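Local atomic coordinates of lipase (Penicillium expansum, PDB entry 3G7N), a protein that hydrolyses triacylglycerols such as tributyrin as a secreted alkaline lipase, releasing free fatty acids. Residues S85-P90 against A170-A175; A15-A20 against F30-V35; L41-N46 against V99-S104; S216-E221 against K226-G231. All coordinates share one frame; numbering follows the deposited sequence.

Contact 1: S85-P90 against A170-A175; sequences SGVTFP and ADFGTA
Phe-172 is the bump of this contact: its benzyl side chain projects from helix 167-175 into a shallow hollow formed by the loop residues Val-87 to Pro-90. With CG anti to the backbone N (chi1 -171°), the ring stands off the helix and reaches into the loop. Pro-90 roofs one face: its CD lies 3.7 Å from the centroid of the Phe-172 ring, a CH-pi contact displaced toward the CD1-CE1 side, where Pro-90 CD comes within 3.4 Å of Phe-172 CD1. The far corner of the ring meets the loop backbone, Phe-172 CZ lying 3.3 Å from the carbonyl O of Thr-88. The wall on the CE2 side is Phe-89, whose CD1 touches Phe-172 CE2 at 3.6 Å; the two rings meet obliquely, with planes at 49°. Val-87 fills the remaining corner. Val-87 CG1 lies at the edge of the Phe-172 ring, near its plane, 4.2 Å from Phe-172 CE2, and also sits over the centre of the Phe-89 ring, so that one methyl packs against both aromatics. Val-143 and Gln-147 of helix 133-148 also touch Phe-172. The contact is surface packing away from the catalytic residues of an alpha/beta-hydrolase fold: it joins the loop between strands 79-80 and 95-96 to helix 167-175, beside the helix that follows the nucleophile.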
loop_
_atom_site.group_PDB
_atom_site.type_symbol
_atom_site.label_atom_id
_atom_site.label_comp_id
_atom_site.label_asym_id
_atom_site.label_seq_id
_atom_site.Cartn_x
_atom_site.Cartn_y
_atom_site.Cartn_z
ATOM N N SER A 85 18.665 -1.217 0.973
ATOM C CA SER A 85 19.390 -2.429 1.331
ATOM C C SER A 85 18.619 -3.678 0.932
ATOM O O SER A 85 17.395 -3.775 1.136
ATOM C CB SER A 85 19.738 -2.433 2.815
ATOM O OG SER A 85 18.573 -2.534 3.623
ATOM N N GLY A 86 19.333 -4.639 0.354
ATOM C CA GLY A 86 18.772 -5.928 0.005
ATOM C C GLY A 86 17.993 -5.901 -1.291
ATOM O O GLY A 86 17.470 -6.920 -1.717
ATOM N N VAL A 87 17.904 -4.721 -1.909
ATOM C CA VAL A 87 17.202 -4.577 -3.180
ATOM C C VAL A 87 18.194 -4.271 -4.301
ATOM O O VAL A 87 19.048 -3.399 -4.149
ATOM C CB VAL A 87 16.155 -3.429 -3.138
ATOM C CG1 VAL A 87 15.423 -3.325 -4.463
ATOM C CG2 VAL A 87 15.189 -3.640 -1.971
ATOM N N THR A 88 18.079 -4.998 -5.406
ATOM C CA THR A 88 18.896 -4.706 -6.585
ATOM C C THR A 88 18.005 -4.153 -7.703
ATOM O O THR A 88 17.321 -4.893 -8.394
ATOM C CB THR A 88 19.662 -5.950 -7.066
ATOM O OG1 THR A 88 20.474 -6.454 -5.992
ATOM C CG2 THR A 88 20.574 -5.586 -8.238
ATOM N N PHE A 89 18.058 -2.836 -7.885
ATOM C CA PHE A 89 17.223 -2.171 -8.896
ATOM C C PHE A 89 17.932 -2.186 -10.246
ATOM O O PHE A 89 19.072 -1.707 -10.332
ATOM C CB PHE A 89 16.972 -0.708 -8.513
ATOM C CG PHE A 89 16.039 -0.528 -7.339
ATOM C CD1 PHE A 89 14.666 -0.626 -7.505
ATOM C CD2 PHE A 89 16.539 -0.152 -6.105
ATOM C CE1 PHE A 89 13.803 -0.367 -6.438
ATOM C CE2 PHE A 89 15.680 0.139 -5.042
ATOM C CZ PHE A 89 14.312 0.105 -5.247
ATOM N N PRO A 90 17.192 -2.496 -11.321
ATOM C CA PRO A 90 17.768 -2.235 -12.642
ATOM C C PRO A 90 18.093 -0.767 -12.831
ATOM O O PRO A 90 17.402 0.111 -12.288
ATOM C CB PRO A 90 16.667 -2.668 -13.601
ATOM C CG PRO A 90 15.946 -3.769 -12.846
ATOM C CD PRO A 90 15.990 -3.343 -11.398
ATOM N N ALA A 170 7.596 0.233 -12.805
ATOM C CA ALA A 170 6.401 -0.588 -12.800
ATOM C C ALA A 170 6.721 -2.022 -13.224
ATOM O O ALA A 170 6.193 -2.996 -12.680
ATOM C CB ALA A 170 5.315 0.029 -13.673
ATOM N N ASP A 171 7.614 -2.135 -14.205
ATOM C CA ASP A 171 8.021 -3.445 -14.712
ATOM C C ASP A 171 8.770 -4.232 -13.644
ATOM O O ASP A 171 8.585 -5.440 -13.511
ATOM C CB ASP A 171 8.899 -3.301 -15.961
ATOM C CG ASP A 171 8.136 -2.765 -17.162
ATOM O OD1 ASP A 171 6.894 -2.863 -17.179
ATOM O OD2 ASP A 171 8.793 -2.372 -18.151
ATOM N N PHE A 172 9.603 -3.531 -12.890
ATOM C CA PHE A 172 10.313 -4.145 -11.781
ATOM C C PHE A 172 9.356 -4.607 -10.683
ATOM O O PHE A 172 9.487 -5.710 -10.153
ATOM C CB PHE A 172 11.372 -3.203 -11.224
ATOM C CG PHE A 172 12.280 -3.840 -10.224
ATOM C CD1 PHE A 172 13.058 -4.942 -10.580
ATOM C CD2 PHE A 172 12.390 -3.334 -8.942
ATOM C CE1 PHE A 172 13.901 -5.537 -9.657
ATOM C CE2 PHE A 172 13.235 -3.930 -8.019
ATOM C CZ PHE A 172 14.056 -4.971 -8.419
ATOM N N GLY A 173 8.336 -3.795 -10.392
ATOM C CA GLY A 173 7.326 -4.223 -9.429
ATOM C C GLY A 173 6.588 -5.464 -9.917
ATOM O O GLY A 173 6.413 -6.427 -9.168
ATOM N N THR A 174 6.205 -5.469 -11.196
ATOM C CA THR A 174 5.516 -6.603 -11.778
ATOM C C THR A 174 6.371 -7.872 -11.719
ATOM O O THR A 174 5.836 -8.977 -11.522
ATOM C CB THR A 174 5.144 -6.306 -13.235
ATOM O OG1 THR A 174 4.277 -5.161 -13.268
ATOM C CG2 THR A 174 4.411 -7.485 -13.871
ATOM N N ALA A 175 7.682 -7.700 -11.851
ATOM C CA ALA A 175 8.617 -8.834 -11.888
ATOM C C ALA A 175 8.722 -9.562 -10.547
ATOM O O ALA A 175 9.149 -10.718 -10.499
ATOM C CB ALA A 175 9.979 -8.382 -12.354
#

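Contact 2: A15-A20 against F30-V35; sequences AKLSSA and FDVTIV. Unlike the reference sequence in segment 30-35: Val-35 (reference Ala). With SO4 (sulfate ion), chain E.
Lys-16 lies across the Phe-30 ring at about a right angle, its aliphatic chain spanning one face. Lys-16 CB sits over the CE2 side, 3.7 Å from Phe-30 CE2. The chain then bends at chi3 (68°), which brings CE back over the same face toward the opposite side of the ring: Lys-16 CE approaches Phe-30 CE1 to 3.4 Å, a CH-pi contact. Beyond the ring the ammonium reaches a sulfate ion, with Lys-16 NZ donating to its O2 at 2.6 Å. That oxygen also lies at the ring edge, 3.5 Å from Phe-30 CE1, so the anion touches both the lysine and the aromatic rim. The sulfate probably comes from the crystallisation liquor and is held in addition by Ser-258 OG. On the helix side, Ala-20 CB approaches Phe-30 CE2 obliquely at 4.3 Å. Leu-17 packs at the other end of the side chain, near the ring plane, its CD2 lying 4.2 Å from Phe-30 CB. The same methyl meets Val-32 CG2 at 4.0 Å, and these two branched side chains cross nearly perpendicularly. Around this apolar patch, Arg-13 of the helix forms a salt bridge with Asp-31, and the Phe-30 backbone is hydrogen-bonded to Cys-254, the disulfide partner of Cys-25. Helix 8-23 is thus packed against the beginning of strand 32-40 near one margin of the large mixed sheet, with Val-247 of strand 247-248 touching Lys-16.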
loop_
_atom_site.group_PDB
_atom_site.type_symbol
_atom_site.label_atom_id
_atom_site.label_comp_id
_atom_site.label_asym_id
_atom_site.label_seq_id
_atom_site.Cartn_x
_atom_site.Cartn_y
_atom_site.Cartn_z
ATOM N N ALA A 15 -8.474 -2.158 4.456
ATOM C CA ALA A 15 -8.927 -0.802 4.744
ATOM C C ALA A 15 -9.073 -0.552 6.225
ATOM O O ALA A 15 -8.737 0.523 6.709
ATOM C CB ALA A 15 -10.220 -0.519 4.007
ATOM N N LYS A 16 -9.536 -1.572 6.969
ATOM C CA LYS A 16 -9.577 -1.456 8.427
ATOM C C LYS A 16 -8.189 -1.285 9.052
ATOM O O LYS A 16 -7.988 -0.455 9.915
ATOM C CB LYS A 16 -10.320 -2.635 9.071
ATOM C CG LYS A 16 -11.819 -2.630 8.753
ATOM C CD LYS A 16 -12.471 -4.011 8.989
ATOM C CE LYS A 16 -12.514 -4.393 10.438
ATOM N NZ LYS A 16 -13.262 -5.683 10.580
ATOM N N LEU A 17 -7.224 -2.083 8.594
ATOM C CA LEU A 17 -5.855 -1.958 9.074
ATOM C C LEU A 17 -5.272 -0.595 8.733
ATOM O O LEU A 17 -4.572 0.017 9.542
ATOM C CB LEU A 17 -4.977 -3.057 8.474
ATOM C CG LEU A 17 -5.316 -4.490 8.905
ATOM C CD1 LEU A 17 -4.451 -5.472 8.157
ATOM C CD2 LEU A 17 -5.157 -4.685 10.404
ATOM N N SER A 18 -5.545 -0.140 7.514
ATOM C CA SER A 18 -5.065 1.175 7.100
ATOM C C SER A 18 -5.659 2.288 7.970
ATOM O O SER A 18 -4.966 3.221 8.342
ATOM C CB SER A 18 -5.421 1.425 5.647
ATOM O OG SER A 18 -4.755 0.540 4.758
ATOM N N SER A 19 -6.948 2.164 8.300
ATOM C CA SER A 19 -7.610 3.115 9.213
ATOM C C SER A 19 -6.983 3.097 10.612
ATOM O O SER A 19 -6.693 4.144 11.205
ATOM C CB SER A 19 -9.108 2.782 9.289
ATOM O OG SER A 19 -9.824 3.707 10.115
ATOM N N ALA A 20 -6.664 1.887 11.084
ATOM C CA ALA A 20 -5.998 1.725 12.387
ATOM C C ALA A 20 -4.671 2.476 12.430
ATOM O O ALA A 20 -4.261 2.957 13.490
ATOM C CB ALA A 20 -5.791 0.236 12.713
ATOM N N PHE A 30 -6.922 -4.680 14.902
ATOM C CA PHE A 30 -7.705 -5.828 14.543
ATOM C C PHE A 30 -6.953 -7.121 14.837
ATOM O O PHE A 30 -6.502 -7.286 15.978
ATOM C CB PHE A 30 -8.229 -5.690 13.111
ATOM C CG PHE A 30 -9.116 -4.484 12.931
ATOM C CD1 PHE A 30 -10.441 -4.538 13.338
ATOM C CD2 PHE A 30 -8.571 -3.240 12.628
ATOM C CE1 PHE A 30 -11.206 -3.381 13.401
ATOM C CE2 PHE A 30 -9.368 -2.103 12.602
ATOM C CZ PHE A 30 -10.681 -2.174 13.027
ATOM N N ASP A 31 -6.745 -7.992 13.857
ATOM C CA ASP A 31 -6.094 -9.280 14.137
ATOM C C ASP A 31 -4.556 -9.180 14.234
ATOM O O ASP A 31 -3.881 -10.175 14.527
ATOM C CB ASP A 31 -6.488 -10.298 13.084
ATOM C CG ASP A 31 -6.134 -9.848 11.683
ATOM O OD1 ASP A 31 -6.854 -8.967 11.155
ATOM O OD2 ASP A 31 -5.131 -10.323 11.110
ATOM N N VAL A 32 -4.000 -8.008 13.942
ATOM C CA VAL A 32 -2.541 -7.823 13.957
ATOM C C VAL A 32 -2.059 -7.329 15.322
ATOM O O VAL A 32 -2.452 -6.250 15.802
ATOM C CB VAL A 32 -2.089 -6.852 12.840
ATOM C CG1 VAL A 32 -0.587 -6.536 12.980
ATOM C CG2 VAL A 32 -2.424 -7.434 11.478
ATOM N N THR A 33 -1.215 -8.129 15.970
ATOM C CA THR A 33 -0.523 -7.698 17.184
ATOM C C THR A 33 0.687 -6.847 16.789
ATOM O O THR A 33 1.533 -7.278 16.010
ATOM C CB THR A 33 -0.033 -8.901 17.984
ATOM O OG1 THR A 33 -1.158 -9.719 18.346
ATOM C CG2 THR A 33 0.692 -8.458 19.247
ATOM N N ILE A 34 0.739 -5.613 17.278
ATOM C CA ILE A 34 1.758 -4.674 16.826
ATOM C C ILE A 34 2.991 -4.805 17.696
ATOM O O ILE A 34 2.912 -4.554 18.904
ATOM C CB ILE A 34 1.236 -3.203 16.828
ATOM C CG1 ILE A 34 0.027 -3.046 15.886
ATOM C CG2 ILE A 34 2.361 -2.238 16.409
ATOM C CD1 ILE A 34 -0.876 -1.830 16.202
ATOM N N VAL A 35 4.116 -5.178 17.100
ATOM C CA VAL A 35 5.348 -5.419 17.850
ATOM C C VAL A 35 6.324 -4.260 17.750
ATOM O O VAL A 35 7.194 -4.098 18.618
ATOM C CB VAL A 35 6.036 -6.678 17.379
ATOM C CG1 VAL A 35 5.153 -7.880 17.586
ATOM C CG2 VAL A 35 6.349 -6.561 15.969
HETATM S S SO4 E . -14.991 -5.165 13.517
HETATM O O1 SO4 E . -14.854 -3.739 13.804
HETATM O O2 SO4 E . -13.725 -5.818 13.158
HETATM O O3 SO4 E . -15.589 -5.858 14.662
HETATM O O4 SO4 E . -15.940 -5.316 12.408
#

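Contact 3: L41-N46 against V99-S104; sequences LVTDTN and VHRPWS
Thr-43 and Pro-102 bring the two backbones to 5.4 Å between their CA atoms, where the turn before strand 45-52 passes a kink in helix 97-120: the proline N lacks a bond to the preceding helical turn. The turn carries a G1 beta bulge, Asp-44 and Thr-45 together facing Asp-40. Pro-102 points its CB between two threonines. Thr-45 OG1 presses on Pro-102 CB at 3.1 Å, a tight approach, while Thr-43 CB packs alongside, 3.9 Å from Pro-102 CB. The methyl of Thr-43 turns toward Arg-101, whose chain runs extended from CG to NE and lays its guanidinium beneath it. Thr-43 CG2 sits over one face of that group, toward its rim, 3.8 Å from Arg-101 NH1. The hydroxyls are bonded within the hairpin: Thr-45 OG1 donates to Thr-43 OG1 at a short 2.5 Å, and Thr-43 OG1 is hydrogen-bonded in turn to Asp-40 OD2. The carboxylate and two hydroxyls therefore form one polar chain that should fix the rotation of both threonines, whereas the helix is met by van der Waals packing on proline carbon and a guanidinium face.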
loop_
_atom_site.group_PDB
_atom_site.type_symbol
_atom_site.label_atom_id
_atom_site.label_comp_id
_atom_site.label_asym_id
_atom_site.label_seq_id
_atom_site.Cartn_x
_atom_site.Cartn_y
_atom_site.Cartn_z
ATOM N N LEU A 41 9.999 11.498 11.974
ATOM C CA LEU A 41 9.420 12.809 12.257
ATOM C C LEU A 41 9.483 13.724 11.034
ATOM O O LEU A 41 8.496 14.367 10.668
ATOM C CB LEU A 41 10.177 13.460 13.420
ATOM C CG LEU A 41 10.206 12.701 14.751
ATOM C CD1 LEU A 41 11.573 12.812 15.420
ATOM C CD2 LEU A 41 9.122 13.229 15.676
ATOM N N VAL A 42 10.655 13.769 10.414
ATOM C CA VAL A 42 10.958 14.742 9.363
ATOM C C VAL A 42 10.170 14.468 8.090
ATOM O O VAL A 42 9.584 15.392 7.505
ATOM C CB VAL A 42 12.470 14.776 9.051
ATOM C CG1 VAL A 42 13.225 15.380 10.215
ATOM C CG2 VAL A 42 12.989 13.379 8.771
ATOM N N THR A 43 10.004 13.180 7.780
ATOM C CA THR A 43 9.177 12.759 6.656
ATOM C C THR A 43 7.742 12.447 7.098
ATOM O O THR A 43 6.867 12.190 6.263
ATOM C CB THR A 43 9.810 11.548 5.927
ATOM O OG1 THR A 43 9.821 10.410 6.800
ATOM C CG2 THR A 43 11.249 11.854 5.520
ATOM N N ASP A 44 7.477 12.638 8.390
ATOM C CA ASP A 44 6.191 12.296 8.988
ATOM C C ASP A 44 5.724 10.894 8.565
ATOM O O ASP A 44 4.537 10.678 8.333
ATOM C CB ASP A 44 5.135 13.351 8.634
ATOM C CG ASP A 44 3.872 13.226 9.470
ATOM O OD1 ASP A 44 3.971 12.831 10.654
ATOM O OD2 ASP A 44 2.772 13.456 8.916
ATOM N N THR A 45 6.661 9.943 8.532
ATOM C CA THR A 45 6.373 8.550 8.134
ATOM C C THR A 45 6.032 7.754 9.381
ATOM O O THR A 45 6.778 7.788 10.354
ATOM C CB THR A 45 7.602 7.875 7.477
ATOM O OG1 THR A 45 8.050 8.655 6.358
ATOM C CG2 THR A 45 7.244 6.463 6.987
ATOM N N ASN A 46 4.876 7.112 9.372
ATOM C CA ASN A 46 4.418 6.368 10.522
ATOM C C ASN A 46 3.901 5.036 10.036
ATOM O O ASN A 46 3.344 4.930 8.947
ATOM C CB ASN A 46 3.288 7.134 11.216
ATOM C CG ASN A 46 3.788 8.313 12.013
ATOM O OD1 ASN A 46 3.997 8.209 13.225
ATOM N ND2 ASN A 46 3.925 9.462 11.355
ATOM N N VAL A 99 8.300 9.662 -2.372
ATOM C CA VAL A 99 8.003 8.346 -1.795
ATOM C C VAL A 99 9.279 7.602 -1.417
ATOM O O VAL A 99 9.339 6.983 -0.358
ATOM C CB VAL A 99 7.125 7.505 -2.740
ATOM C CG1 VAL A 99 6.853 6.118 -2.151
ATOM C CG2 VAL A 99 5.819 8.235 -3.001
ATOM N N HIS A 100 10.312 7.650 -2.263
ATOM C CA HIS A 100 11.575 7.024 -1.899
ATOM C C HIS A 100 12.160 7.573 -0.615
ATOM O O HIS A 100 12.695 6.802 0.199
ATOM C CB HIS A 100 12.581 7.119 -3.047
ATOM C CG HIS A 100 13.930 6.554 -2.711
ATOM N ND1 HIS A 100 14.223 5.207 -2.775
ATOM C CD2 HIS A 100 15.003 7.142 -2.142
ATOM C CE1 HIS A 100 15.472 5.014 -2.377
ATOM N NE2 HIS A 100 15.988 6.185 -2.056
ATOM N N ARG A 101 12.102 8.883 -0.427
ATOM C CA ARG A 101 12.698 9.460 0.765
ATOM C C ARG A 101 12.078 8.941 2.071
ATOM O O ARG A 101 12.803 8.453 2.944
ATOM C CB ARG A 101 12.706 10.993 0.708
ATOM C CG ARG A 101 13.423 11.643 1.872
ATOM C CD ARG A 101 13.904 13.052 1.485
ATOM N NE ARG A 101 14.351 13.801 2.658
ATOM C CZ ARG A 101 13.544 14.510 3.440
ATOM N NH1 ARG A 101 12.265 14.647 3.122
ATOM N NH2 ARG A 101 14.032 15.151 4.495
ATOM N N PRO A 102 10.749 9.060 2.228
ATOM C CA PRO A 102 10.160 8.514 3.462
ATOM C C PRO A 102 10.355 7.004 3.596
ATOM O O PRO A 102 10.654 6.538 4.682
ATOM C CB PRO A 102 8.674 8.882 3.351
ATOM C CG PRO A 102 8.448 9.239 1.895
ATOM C CD PRO A 102 9.772 9.834 1.448
ATOM N N TRP A 103 10.204 6.242 2.514
ATOM C CA TRP A 103 10.431 4.793 2.658
ATOM C C TRP A 103 11.865 4.495 3.107
ATOM O O TRP A 103 12.099 3.691 4.006
ATOM C CB TRP A 103 10.117 4.031 1.375
ATOM C CG TRP A 103 10.330 2.567 1.550
ATOM C CD1 TRP A 103 11.457 1.856 1.194
ATOM C CD2 TRP A 103 9.574 1.706 2.412
ATOM N NE1 TRP A 103 11.416 0.597 1.751
ATOM C CE2 TRP A 103 10.246 0.467 2.460
ATOM C CE3 TRP A 103 8.346 1.840 3.093
ATOM C CZ2 TRP A 103 9.790 -0.598 3.231
ATOM C CZ3 TRP A 103 7.865 0.764 3.818
ATOM C CH2 TRP A 103 8.582 -0.456 3.861
ATOM N N SER A 104 12.845 5.144 2.476
ATOM C CA SER A 104 14.239 4.858 2.777
ATOM C C SER A 104 14.583 5.207 4.214
ATOM O O SER A 104 15.426 4.550 4.823
ATOM C CB SER A 104 15.150 5.607 1.800
ATOM O OG SER A 104 15.128 6.996 2.055
#

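Contact 4: S216-E221 against K226-G231; sequences STVKCE and KSCSAG. With SO4 (sulfate ion), chain D.
A disulfide bridge closes a short surface loop at this contact, tying Cys-220, just past the end of strand 218-219, to Cys-228 in the loop that leads toward strand 243-244. The sulfurs Cys-220 SG and Cys-228 SG are 2.1 Å apart, and the bridge is left-handed, with chi3 of -105°. Both cysteines place SG beside their own backbone N and anti to the carbonyl carbon (chi1 -52° and -58°), and both CB atoms are directed at the opposite segment, which brings the two sulfurs together. Val-218 flanks the bridge: Val-218 CG2, placed between its backbone N and carbonyl carbon, lies 4.0 Å from Cys-228 SG. Both cysteines are buried, whereas Ser-227, next to Cys-228, is exposed and meets a sulfate ion, probably from the crystallisation liquor, with Ser-227 OG 3.1 Å from sulfate O1. Asp-225, within the loop, binds the backbone N of both Glu-221 and Ser-227 and so ties its two sides together by a second route. Glu-207 of strand 206-210 joins the loop to the sheet: its backbone is hydrogen-bonded to Cys-220, Cys-228 packs on it, and its carboxylate bonds Ser-229. The side chain of Cys-228 is about 11 Å from that of Asp-188, the charge-relay aspartate. Just after the bridge the chain turns into a 3-10 segment, in which Gly-231 N donates to Cys-228 O at 3.2 Å.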
loop_
_atom_site.group_PDB
_atom_site.type_symbol
_atom_site.label_atom_id
_atom_site.label_comp_id
_atom_site.label_asym_id
_atom_site.label_seq_id
_atom_site.Cartn_x
_atom_site.Cartn_y
_atom_site.Cartn_z
ATOM N N SER A 216 -20.474 -4.444 -5.303
ATOM C CA SER A 216 -19.957 -3.466 -6.259
ATOM C C SER A 216 -18.494 -3.696 -6.610
ATOM O O SER A 216 -17.928 -2.933 -7.364
ATOM C CB SER A 216 -20.128 -2.042 -5.728
ATOM O OG SER A 216 -19.271 -1.793 -4.624
ATOM N N THR A 217 -17.863 -4.681 -5.976
ATOM C CA THR A 217 -16.423 -4.891 -6.123
ATOM C C THR A 217 -16.055 -5.558 -7.437
ATOM O O THR A 217 -16.642 -6.590 -7.805
ATOM C CB THR A 217 -15.861 -5.718 -4.958
ATOM O OG1 THR A 217 -16.042 -4.988 -3.745
ATOM C CG2 THR A 217 -14.371 -5.994 -5.165
ATOM N N VAL A 218 -15.137 -4.949 -8.176
ATOM C CA VAL A 218 -14.685 -5.487 -9.427
ATOM C C VAL A 218 -13.174 -5.681 -9.453
ATOM O O VAL A 218 -12.432 -4.980 -8.745
ATOM C CB VAL A 218 -15.129 -4.617 -10.629
ATOM C CG1 VAL A 218 -16.655 -4.544 -10.690
ATOM C CG2 VAL A 218 -14.542 -3.205 -10.531
ATOM N N LYS A 219 -12.725 -6.622 -10.277
ATOM C CA LYS A 219 -11.331 -6.753 -10.646
ATOM C C LYS A 219 -11.110 -6.101 -11.985
ATOM O O LYS A 219 -11.806 -6.391 -12.957
ATOM C CB LYS A 219 -10.957 -8.233 -10.731
ATOM C CG LYS A 219 -9.512 -8.495 -11.101
ATOM C CD LYS A 219 -9.244 -10.002 -11.224
ATOM C CE LYS A 219 -7.756 -10.305 -11.210
ATOM N NZ LYS A 219 -7.485 -11.774 -11.127
ATOM N N CYS A 220 -10.172 -5.171 -12.026
ATOM C CA CYS A 220 -9.972 -4.326 -13.192
ATOM C C CYS A 220 -9.010 -4.975 -14.170
ATOM O O CYS A 220 -8.178 -5.793 -13.789
ATOM C CB CYS A 220 -9.424 -2.971 -12.736
ATOM S SG CYS A 220 -10.401 -2.197 -11.428
ATOM N N GLU A 221 -9.135 -4.613 -15.441
ATOM C CA GLU A 221 -8.265 -5.134 -16.480
ATOM C C GLU A 221 -7.123 -4.174 -16.758
ATOM O O GLU A 221 -7.348 -3.019 -17.126
ATOM C CB GLU A 221 -9.068 -5.363 -17.769
ATOM C CG GLU A 221 -10.347 -6.162 -17.579
ATOM C CD GLU A 221 -11.291 -6.043 -18.769
ATOM O OE1 GLU A 221 -10.791 -5.830 -19.900
ATOM O OE2 GLU A 221 -12.521 -6.198 -18.582
ATOM N N LYS A 226 -10.947 1.785 -17.766
ATOM C CA LYS A 226 -11.821 2.958 -17.706
ATOM C C LYS A 226 -13.102 2.706 -16.918
ATOM O O LYS A 226 -13.819 3.644 -16.562
ATOM C CB LYS A 226 -12.127 3.494 -19.114
ATOM C CG LYS A 226 -10.893 3.974 -19.875
ATOM C CD LYS A 226 -10.065 4.986 -19.075
ATOM C CE LYS A 226 -8.773 5.383 -19.813
ATOM N NZ LYS A 226 -7.627 4.425 -19.618
ATOM N N SER A 227 -13.318 1.460 -16.511
ATOM C CA SER A 227 -14.381 1.151 -15.563
ATOM C C SER A 227 -13.953 1.311 -14.115
ATOM O O SER A 227 -14.771 1.211 -13.206
ATOM C CB SER A 227 -14.913 -0.260 -15.784
ATOM O OG SER A 227 -15.562 -0.334 -17.045
ATOM N N CYS A 228 -12.671 1.585 -13.900
ATOM C CA CYS A 228 -12.163 1.740 -12.539
ATOM C C CYS A 228 -11.656 3.181 -12.395
ATOM O O CYS A 228 -12.296 4.112 -12.898
ATOM C CB CYS A 228 -11.099 0.680 -12.236
ATOM S SG CYS A 228 -11.732 -1.012 -12.450
ATOM N N SER A 229 -10.593 3.399 -11.629
ATOM C CA SER A 229 -10.175 4.772 -11.316
ATOM C C SER A 229 -9.977 5.621 -12.590
ATOM O O SER A 229 -10.353 6.802 -12.619
ATOM C CB SER A 229 -8.914 4.789 -10.433
ATOM O OG SER A 229 -7.854 4.014 -10.986
ATOM N N ALA A 230 -9.286 5.075 -13.591
ATOM C CA ALA A 230 -8.864 5.884 -14.736
ATOM C C ALA A 230 -10.039 6.553 -15.428
ATOM O O ALA A 230 -9.859 7.580 -16.078
ATOM C CB ALA A 230 -8.091 5.030 -15.733
ATOM N N GLY A 231 -11.215 5.940 -15.350
ATOM C CA GLY A 231 -12.386 6.456 -16.055
ATOM C C GLY A 231 -13.323 7.283 -15.204
ATOM O O GLY A 231 -14.402 7.645 -15.661
HETATM S S SO4 D . -18.583 1.432 -16.362
HETATM O O1 SO4 D . -18.505 -0.031 -16.290
HETATM O O2 SO4 D . -17.895 1.896 -17.566
HETATM O O3 SO4 D . -19.982 1.852 -16.410
HETATM O O4 SO4 D . -17.932 2.020 -15.191
#

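How the contacts relate
Along the chain contact 2 closes first. Contacts 3 and 1 then interleave, with 41-46, 85-90, 99-104 and 170-175 following in that order, and contact 4 comes last. Contacts 2, 3 and 4 all reach the large mixed sheet: contacts 2 and 3 on neighbouring strands 32-40 and 45-52, contact 4 toward the other margin on strand 218-219. Contacts 3 and 4 lie on opposite sides of the chain's centre, about 30 Å apart between centres; contacts 1 and 2 do likewise at about 27 Å. None touches another, so they are separate packing sites: contacts 2 and 3 set helices against the sheet, contact 1 joins a loop to a helix at the surface, and contact 4 cross-links a loop at the far margin.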